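Local structure of protein DJ-1 homolog D (Arabidopsis thaliana, 4OGG) at residues Phe200-Tyr205 with Val225-Pro230; Gly235-Thr240 with Thr258-Thr263; Glu231-Asp236 with Asn264-Val269. The protein belongs to the DJ-1/PfpI family and carries two such domains in tandem, each of the glutaminase I-like alpha/beta type. All coordinates share one frame; numbering follows the deposited sequence.

All three contacts lie in the second DJ-1/PfpI repeat of the chain and follow one edge of its fold. Interaction 1 pairs the outermost parallel strand 224-228 of the six-stranded sheet with strand 197-201. Interaction 2, about 7 Å from interaction 1 between centres, joins strand 237-244 to strand 259-260 in a smaller sheet; Tyr205 N lies 2.7 Å from Pro239 O and Ala227 N 2.8 Å from Thr262 OG1, both probable hydrogen bonds. Interaction 3 joins two loops at the surface, about 10 Å from interaction 2 between centres, and shares Gly235 and Asp236 with it. Lys232 ties the three together, its NZ forming a salt bridge to Asp204 OD1 at 2.7 Å and probably hydrogen-bonding to Arg237 O.

Interaction 1: Phe200-Tyr205 with Val225-Pro230; sequences FLCGDY and VDAVCP
Phe200 brings CD1 and CE1 of its ring up to Val225 CG1, both at 3.5 Å and at an oblique approach. The methyl stands anti to the backbone N of Val225 (chi1 -164°), which carries it to the ring. Behind them the backbones pair as parallel strands. Phe200 N donates to Asp226 O at 2.8 Å, Val228 N returns a nearly straight bond to Phe200 O at 3.1 Å (172° at the hydrogen), and Cys202 N gives to Val228 O at 2.8 Å. Phe200 and Ala227 share one face of the sheet, where Cys202 SG also rests 3.8 Å from Ala227 CB; Leu201 and Val228 occupy the other, meeting loosely through CD2 and CG2. Further along, Cys229 continues the contact, its CB 3.5 Å from Cys202 O and its SG 3.7 Å from Gly203 CA. Helix 208-221 covers the Phe200 face, where Phe215 meets the Phe200 ring edge-to-face. The hydrogen bonds between the two segments are thus all main-chain, and hold the edge strand while hydrocarbon and sulfur make the side-chain contacts; the buried carboxylate of Asp226 is satisfied from outside, by Tyr273 OH.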
# COMPACT_ATOMS: atom_id res chain seq x y z
N PHE C 200 27.91 -7.57 -9.53
CA PHE C 200 26.91 -6.53 -9.30
C PHE C 200 26.96 -6.06 -7.85
O PHE C 200 26.85 -6.88 -6.94
CB PHE C 200 25.51 -7.06 -9.59
CG PHE C 200 25.05 -6.87 -11.00
CD1 PHE C 200 25.75 -7.43 -12.06
CD2 PHE C 200 23.90 -6.12 -11.27
CE1 PHE C 200 25.31 -7.26 -13.37
CE2 PHE C 200 23.46 -5.95 -12.58
CZ PHE C 200 24.16 -6.52 -13.63
N LEU C 201 27.13 -4.76 -7.65
CA LEU C 201 27.15 -4.20 -6.30
C LEU C 201 25.71 -3.84 -5.94
O LEU C 201 25.18 -2.83 -6.40
CB LEU C 201 28.04 -2.96 -6.25
CG LEU C 201 29.53 -3.22 -6.45
CD1 LEU C 201 30.28 -1.91 -6.60
CD2 LEU C 201 30.06 -4.03 -5.27
N CYS C 202 25.09 -4.68 -5.12
CA CYS C 202 23.70 -4.49 -4.73
C CYS C 202 23.53 -3.98 -3.30
O CYS C 202 24.49 -3.90 -2.53
CB CYS C 202 22.93 -5.81 -4.88
SG CYS C 202 23.01 -6.52 -6.55
N GLY C 203 22.29 -3.65 -2.97
CA GLY C 203 21.97 -3.16 -1.64
C GLY C 203 20.47 -2.98 -1.48
O GLY C 203 19.73 -3.03 -2.47
N ASP C 204 20.02 -2.77 -0.26
CA ASP C 204 18.59 -2.59 -0.03
C ASP C 204 18.04 -1.38 -0.77
O ASP C 204 18.64 -0.31 -0.79
CB ASP C 204 18.29 -2.44 1.47
CG ASP C 204 18.54 -3.72 2.24
OD1 ASP C 204 18.72 -4.78 1.60
OD2 ASP C 204 18.53 -3.67 3.49
N TYR C 205 16.88 -1.59 -1.39
CA TYR C 205 16.17 -0.57 -2.12
C TYR C 205 16.82 -0.06 -3.41
O TYR C 205 16.63 1.08 -3.80
CB TYR C 205 15.83 0.59 -1.19
CG TYR C 205 15.03 0.11 0.00
CD1 TYR C 205 13.74 -0.39 -0.16
CD2 TYR C 205 15.58 0.09 1.28
CE1 TYR C 205 13.02 -0.89 0.91
CE2 TYR C 205 14.87 -0.41 2.36
CZ TYR C 205 13.60 -0.90 2.17
OH TYR C 205 12.90 -1.40 3.24
N VAL C 225 27.14 -14.16 -13.75
CA VAL C 225 26.87 -12.91 -13.05
C VAL C 225 26.59 -13.13 -11.57
O VAL C 225 25.69 -13.88 -11.21
CB VAL C 225 25.67 -12.19 -13.69
CG1 VAL C 225 25.62 -10.74 -13.23
CG2 VAL C 225 25.76 -12.27 -15.21
N ASP C 226 27.36 -12.45 -10.73
CA ASP C 226 27.19 -12.56 -9.28
C ASP C 226 26.69 -11.26 -8.69
O ASP C 226 27.01 -10.18 -9.18
CB ASP C 226 28.51 -12.96 -8.61
CG ASP C 226 29.05 -14.29 -9.12
OD1 ASP C 226 28.26 -15.26 -9.19
OD2 ASP C 226 30.25 -14.36 -9.44
N ALA C 227 25.91 -11.37 -7.62
CA ALA C 227 25.36 -10.20 -6.94
C ALA C 227 25.74 -10.26 -5.47
O ALA C 227 25.54 -11.28 -4.81
CB ALA C 227 23.84 -10.18 -7.09
N VAL C 228 26.29 -9.16 -4.96
CA VAL C 228 26.70 -9.11 -3.56
C VAL C 228 26.23 -7.83 -2.87
O VAL C 228 25.94 -6.83 -3.52
CB VAL C 228 28.24 -9.18 -3.41
CG1 VAL C 228 28.76 -10.45 -4.07
CG2 VAL C 228 28.88 -7.95 -4.03
N CYS C 229 26.17 -7.90 -1.54
CA CYS C 229 25.76 -6.77 -0.71
C CYS C 229 26.44 -6.93 0.64
O CYS C 229 26.48 -8.03 1.19
CB CYS C 229 24.24 -6.76 -0.52
SG CYS C 229 23.63 -5.53 0.67
N PRO C 230 27.00 -5.84 1.19
CA PRO C 230 27.67 -5.93 2.49
C PRO C 230 26.73 -6.48 3.56
O PRO C 230 25.52 -6.29 3.51
CB PRO C 230 28.07 -4.49 2.76
CG PRO C 230 28.33 -3.96 1.39
CD PRO C 230 27.17 -4.50 0.60

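Interaction 2: Gly235-Thr240 with Thr258-Thr263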
# COMPACT_ATOMS: atom_id res chain seq x y z
N GLY C 235 21.86 -16.15 -1.01
CA GLY C 235 20.59 -16.64 -0.51
C GLY C 235 19.76 -15.53 0.12
O GLY C 235 18.53 -15.54 0.02
N ASP C 236 20.42 -14.59 0.78
CA ASP C 236 19.71 -13.48 1.41
C ASP C 236 19.02 -12.67 0.33
O ASP C 236 19.40 -12.73 -0.84
CB ASP C 236 20.68 -12.58 2.18
CG ASP C 236 21.22 -13.24 3.43
OD1 ASP C 236 20.42 -13.82 4.19
OD2 ASP C 236 22.45 -13.17 3.65
N ARG C 237 18.01 -11.91 0.71
CA ARG C 237 17.29 -11.09 -0.25
C ARG C 237 17.35 -9.62 0.11
O ARG C 237 17.46 -9.24 1.28
CB ARG C 237 15.82 -11.53 -0.32
CG ARG C 237 15.62 -12.89 -0.96
CD ARG C 237 14.14 -13.23 -1.06
NE ARG C 237 13.92 -14.44 -1.85
CZ ARG C 237 14.18 -14.54 -3.15
NH1 ARG C 237 14.66 -13.50 -3.82
NH2 ARG C 237 13.96 -15.69 -3.78
N CYS C 238 17.31 -8.78 -0.92
CA CYS C 238 17.32 -7.33 -0.77
C CYS C 238 16.00 -6.82 -1.30
O CYS C 238 15.57 -7.21 -2.39
CB CYS C 238 18.43 -6.70 -1.61
SG CYS C 238 20.08 -6.71 -0.90
N PRO C 239 15.33 -5.95 -0.54
CA PRO C 239 14.06 -5.42 -1.04
C PRO C 239 14.43 -4.41 -2.12
O PRO C 239 15.53 -3.86 -2.10
CB PRO C 239 13.46 -4.76 0.20
CG PRO C 239 14.68 -4.26 0.93
CD PRO C 239 15.61 -5.45 0.82
N THR C 240 13.54 -4.17 -3.08
CA THR C 240 13.86 -3.21 -4.12
C THR C 240 12.83 -2.09 -4.15
O THR C 240 11.76 -2.20 -3.55
CB THR C 240 13.93 -3.86 -5.52
OG1 THR C 240 12.64 -4.35 -5.89
CG2 THR C 240 14.94 -5.00 -5.52
N THR C 258 11.70 -8.71 -4.40
CA THR C 258 12.88 -8.86 -3.57
C THR C 258 13.90 -9.54 -4.48
O THR C 258 13.54 -10.40 -5.29
CB THR C 258 12.61 -9.74 -2.33
OG1 THR C 258 12.09 -11.01 -2.73
CG2 THR C 258 11.61 -9.05 -1.41
N PHE C 259 15.16 -9.14 -4.38
CA PHE C 259 16.21 -9.69 -5.22
C PHE C 259 17.17 -10.53 -4.40
O PHE C 259 17.65 -10.09 -3.35
CB PHE C 259 16.95 -8.55 -5.93
CG PHE C 259 18.03 -9.01 -6.85
CD1 PHE C 259 19.30 -9.28 -6.37
CD2 PHE C 259 17.77 -9.19 -8.21
CE1 PHE C 259 20.31 -9.72 -7.23
CE2 PHE C 259 18.77 -9.63 -9.07
CZ PHE C 259 20.04 -9.89 -8.58
N ALA C 260 17.45 -11.74 -4.88
CA ALA C 260 18.34 -12.66 -4.17
C ALA C 260 19.80 -12.52 -4.55
O ALA C 260 20.15 -12.54 -5.73
CB ALA C 260 17.87 -14.09 -4.40
N LEU C 261 20.66 -12.38 -3.55
CA LEU C 261 22.10 -12.27 -3.77
C LEU C 261 22.63 -13.66 -4.10
O LEU C 261 22.00 -14.66 -3.75
CB LEU C 261 22.80 -11.71 -2.53
CG LEU C 261 22.36 -10.31 -2.09
CD1 LEU C 261 23.16 -9.89 -0.87
CD2 LEU C 261 22.57 -9.32 -3.23
N THR C 262 23.78 -13.72 -4.76
CA THR C 262 24.36 -14.99 -5.16
C THR C 262 25.73 -15.28 -4.55
O THR C 262 26.13 -16.44 -4.44
CB THR C 262 24.52 -15.07 -6.68
OG1 THR C 262 25.51 -14.12 -7.11
CG2 THR C 262 23.20 -14.77 -7.38
N THR C 263 26.45 -14.23 -4.17
CA THR C 263 27.79 -14.40 -3.62
C THR C 263 28.00 -13.64 -2.32
O THR C 263 27.31 -12.66 -2.04
CB THR C 263 28.85 -13.93 -4.63
OG1 THR C 263 28.53 -14.46 -5.93
CG2 THR C 263 30.23 -14.42 -4.22
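Arg237 and Thr258 cross at about a right angle on one face of an antiparallel pair, the arginine CD 3.5 Å from Thr258 OG1. From CG to NE the arginine chain is extended; the turn at its last torsion (chi4 -66°) then brings the guanidinium back over the neighbouring strand, where NH1 approaches Ala260 CB to 3.3 Å. This group meets the methyl obliquely, and its contact there is one of packing. Beneath it Arg237 and Ala260 form a non-hydrogen-bonded pair, with Arg237 CA directing a CA-H...O contact to Phe259 O. Cys238 and Phe259 make the adjoining hydrogen-bonded pair through two reciprocal bonds of 2.8 Å, N of each to O of the other. Their side chains share the buried face, where Leu261 CD2 comes within 4.3 Å of Cys238 SG. Phe259 CG lies anti to the backbone N (chi1 -178°), which sends the ring away from strand 237-244 while CB stays 4.1 Å from Thr240 CG2. Further along, Leu261 N donates to Asp236 O at 3.0 Å, and Gly235 N reaches Leu261 O at 3.1 Å from well above the carbonyl plane. Phe259 packs on helix 208-221, meeting Phe215 edge-to-face, and touches Ala227 of strand 224-228, while Met206 of strand 206-207, which pairs with strand 237-244, touches both Cys238 and Phe259; the small sheet thus leans against the helix and the main sheet's edge.

Interaction 3: Glu231-Asp236 with Asn264-Val269; sequences EKKAGD and NFDDLV
Asn264 sets its amide oxygen against the start of the turn formed by Lys233 to Asp236, where OD1 accepts a fairly straight hydrogen bond from Ala234 N at 2.9 Å. The donor is tilted 20° from the amide plane. This bond defines the close part of the contact; Lys233 CB is also 2.9 Å from Asn264 OD1, unusually short for carbon and oxygen and probably strained or slightly misplaced. The two side chains cross at about a right angle. The type II turn is held internally by Asp236 N to Lys233 O and by Lys233 N to Asp236 OD2, the latter at 2.6 Å and on the anti lone pair of the carboxylate. Phe265 turns inward, away from the 231-236 loop, onto His292, Val293 and Ile296 of helix 291-302. Toward solvent the fit relaxes. The bend at chi2 (-62°) takes the Lys233 chain past Asn264 to Asp266, and that at chi4 (58°) leaves CE, 3.2 Å from Asp266 OD2, nearer than NZ, whose salt bridge to OD2 is long at 3.8 Å. Asn264 ND2 makes a weak bond to Asp267 OD2. The two loops are therefore joined chiefly by a neutral amide-to-backbone bond, while the long ion pair between exposed residues probably adds only a modest attraction, damped by water.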
# COMPACT_ATOMS: atom_id res chain seq x y z
N GLU C 231 27.31 -7.18 4.54
CA GLU C 231 26.54 -7.76 5.64
C GLU C 231 25.57 -8.85 5.23
O GLU C 231 24.90 -9.44 6.09
CB GLU C 231 25.78 -6.66 6.39
CG GLU C 231 26.68 -5.65 7.09
CD GLU C 231 25.89 -4.58 7.82
OE1 GLU C 231 25.10 -4.93 8.72
OE2 GLU C 231 26.07 -3.39 7.50
N LYS C 232 25.47 -9.13 3.94
CA LYS C 232 24.58 -10.18 3.47
C LYS C 232 25.32 -11.25 2.68
O LYS C 232 26.37 -10.99 2.09
CB LYS C 232 23.44 -9.58 2.63
CG LYS C 232 22.47 -8.75 3.46
CD LYS C 232 21.25 -8.33 2.67
CE LYS C 232 20.28 -7.56 3.54
NZ LYS C 232 19.04 -7.18 2.81
N LYS C 233 24.78 -12.46 2.69
CA LYS C 233 25.41 -13.58 2.01
C LYS C 233 24.49 -14.16 0.93
O LYS C 233 23.34 -13.76 0.80
CB LYS C 233 25.75 -14.67 3.02
CG LYS C 233 26.33 -14.15 4.34
CD LYS C 233 27.64 -13.41 4.13
CE LYS C 233 28.15 -12.81 5.43
NZ LYS C 233 28.35 -13.85 6.48
N ALA C 234 25.02 -15.11 0.17
CA ALA C 234 24.25 -15.76 -0.88
C ALA C 234 22.96 -16.30 -0.28
O ALA C 234 22.96 -16.85 0.82
CB ALA C 234 25.06 -16.88 -1.51
N GLY C 235 21.86 -16.15 -1.01
CA GLY C 235 20.59 -16.64 -0.51
C GLY C 235 19.76 -15.53 0.12
O GLY C 235 18.53 -15.54 0.02
N ASP C 236 20.42 -14.59 0.78
CA ASP C 236 19.71 -13.48 1.41
C ASP C 236 19.02 -12.67 0.33
O ASP C 236 19.40 -12.73 -0.84
CB ASP C 236 20.68 -12.58 2.18
CG ASP C 236 21.22 -13.24 3.43
OD1 ASP C 236 20.42 -13.82 4.19
OD2 ASP C 236 22.45 -13.17 3.65
N ASN C 264 28.96 -14.09 -1.52
CA ASN C 264 29.26 -13.44 -0.26
C ASN C 264 30.24 -12.29 -0.49
O ASN C 264 31.27 -12.46 -1.14
CB ASN C 264 29.87 -14.43 0.74
CG ASN C 264 28.98 -15.63 0.99
OD1 ASN C 264 27.76 -15.51 1.06
ND2 ASN C 264 29.59 -16.79 1.15
N PHE C 265 29.90 -11.12 0.04
CA PHE C 265 30.74 -9.94 -0.11
C PHE C 265 32.12 -10.18 0.49
O PHE C 265 33.13 -9.74 -0.06
CB PHE C 265 30.06 -8.74 0.55
CG PHE C 265 30.73 -7.43 0.27
CD1 PHE C 265 31.78 -6.98 1.07
CD2 PHE C 265 30.32 -6.64 -0.80
CE1 PHE C 265 32.40 -5.76 0.81
CE2 PHE C 265 30.95 -5.42 -1.07
CZ PHE C 265 31.99 -4.98 -0.26
N ASP C 266 32.17 -10.89 1.61
CA ASP C 266 33.43 -11.19 2.28
C ASP C 266 34.35 -11.96 1.34
O ASP C 266 35.41 -11.47 0.95
CB ASP C 266 33.19 -12.02 3.54
CG ASP C 266 32.24 -11.35 4.51
OD1 ASP C 266 32.50 -10.20 4.90
OD2 ASP C 266 31.22 -11.99 4.88
N ASP C 267 33.93 -13.17 0.98
CA ASP C 267 34.70 -14.03 0.08
C ASP C 267 34.48 -13.53 -1.34
O ASP C 267 33.70 -14.11 -2.09
CB ASP C 267 34.23 -15.48 0.19
CG ASP C 267 33.93 -15.89 1.62
OD1 ASP C 267 34.83 -15.74 2.48
OD2 ASP C 267 32.81 -16.36 1.88
N LEU C 268 35.17 -12.46 -1.71
CA LEU C 268 35.02 -11.90 -3.04
C LEU C 268 36.35 -11.43 -3.62
O LEU C 268 36.99 -10.52 -3.09
CB LEU C 268 34.04 -10.72 -2.99
CG LEU C 268 33.54 -10.15 -4.31
CD1 LEU C 268 32.75 -11.22 -5.06
CD2 LEU C 268 32.67 -8.94 -4.04
N VAL C 269 36.76 -12.07 -4.71
CA VAL C 269 38.01 -11.72 -5.38
C VAL C 269 37.69 -10.90 -6.62
O VAL C 269 37.32 -11.44 -7.65
CB VAL C 269 38.79 -12.98 -5.80
CG1 VAL C 269 40.13 -12.59 -6.39
CG2 VAL C 269 38.99 -13.90 -4.60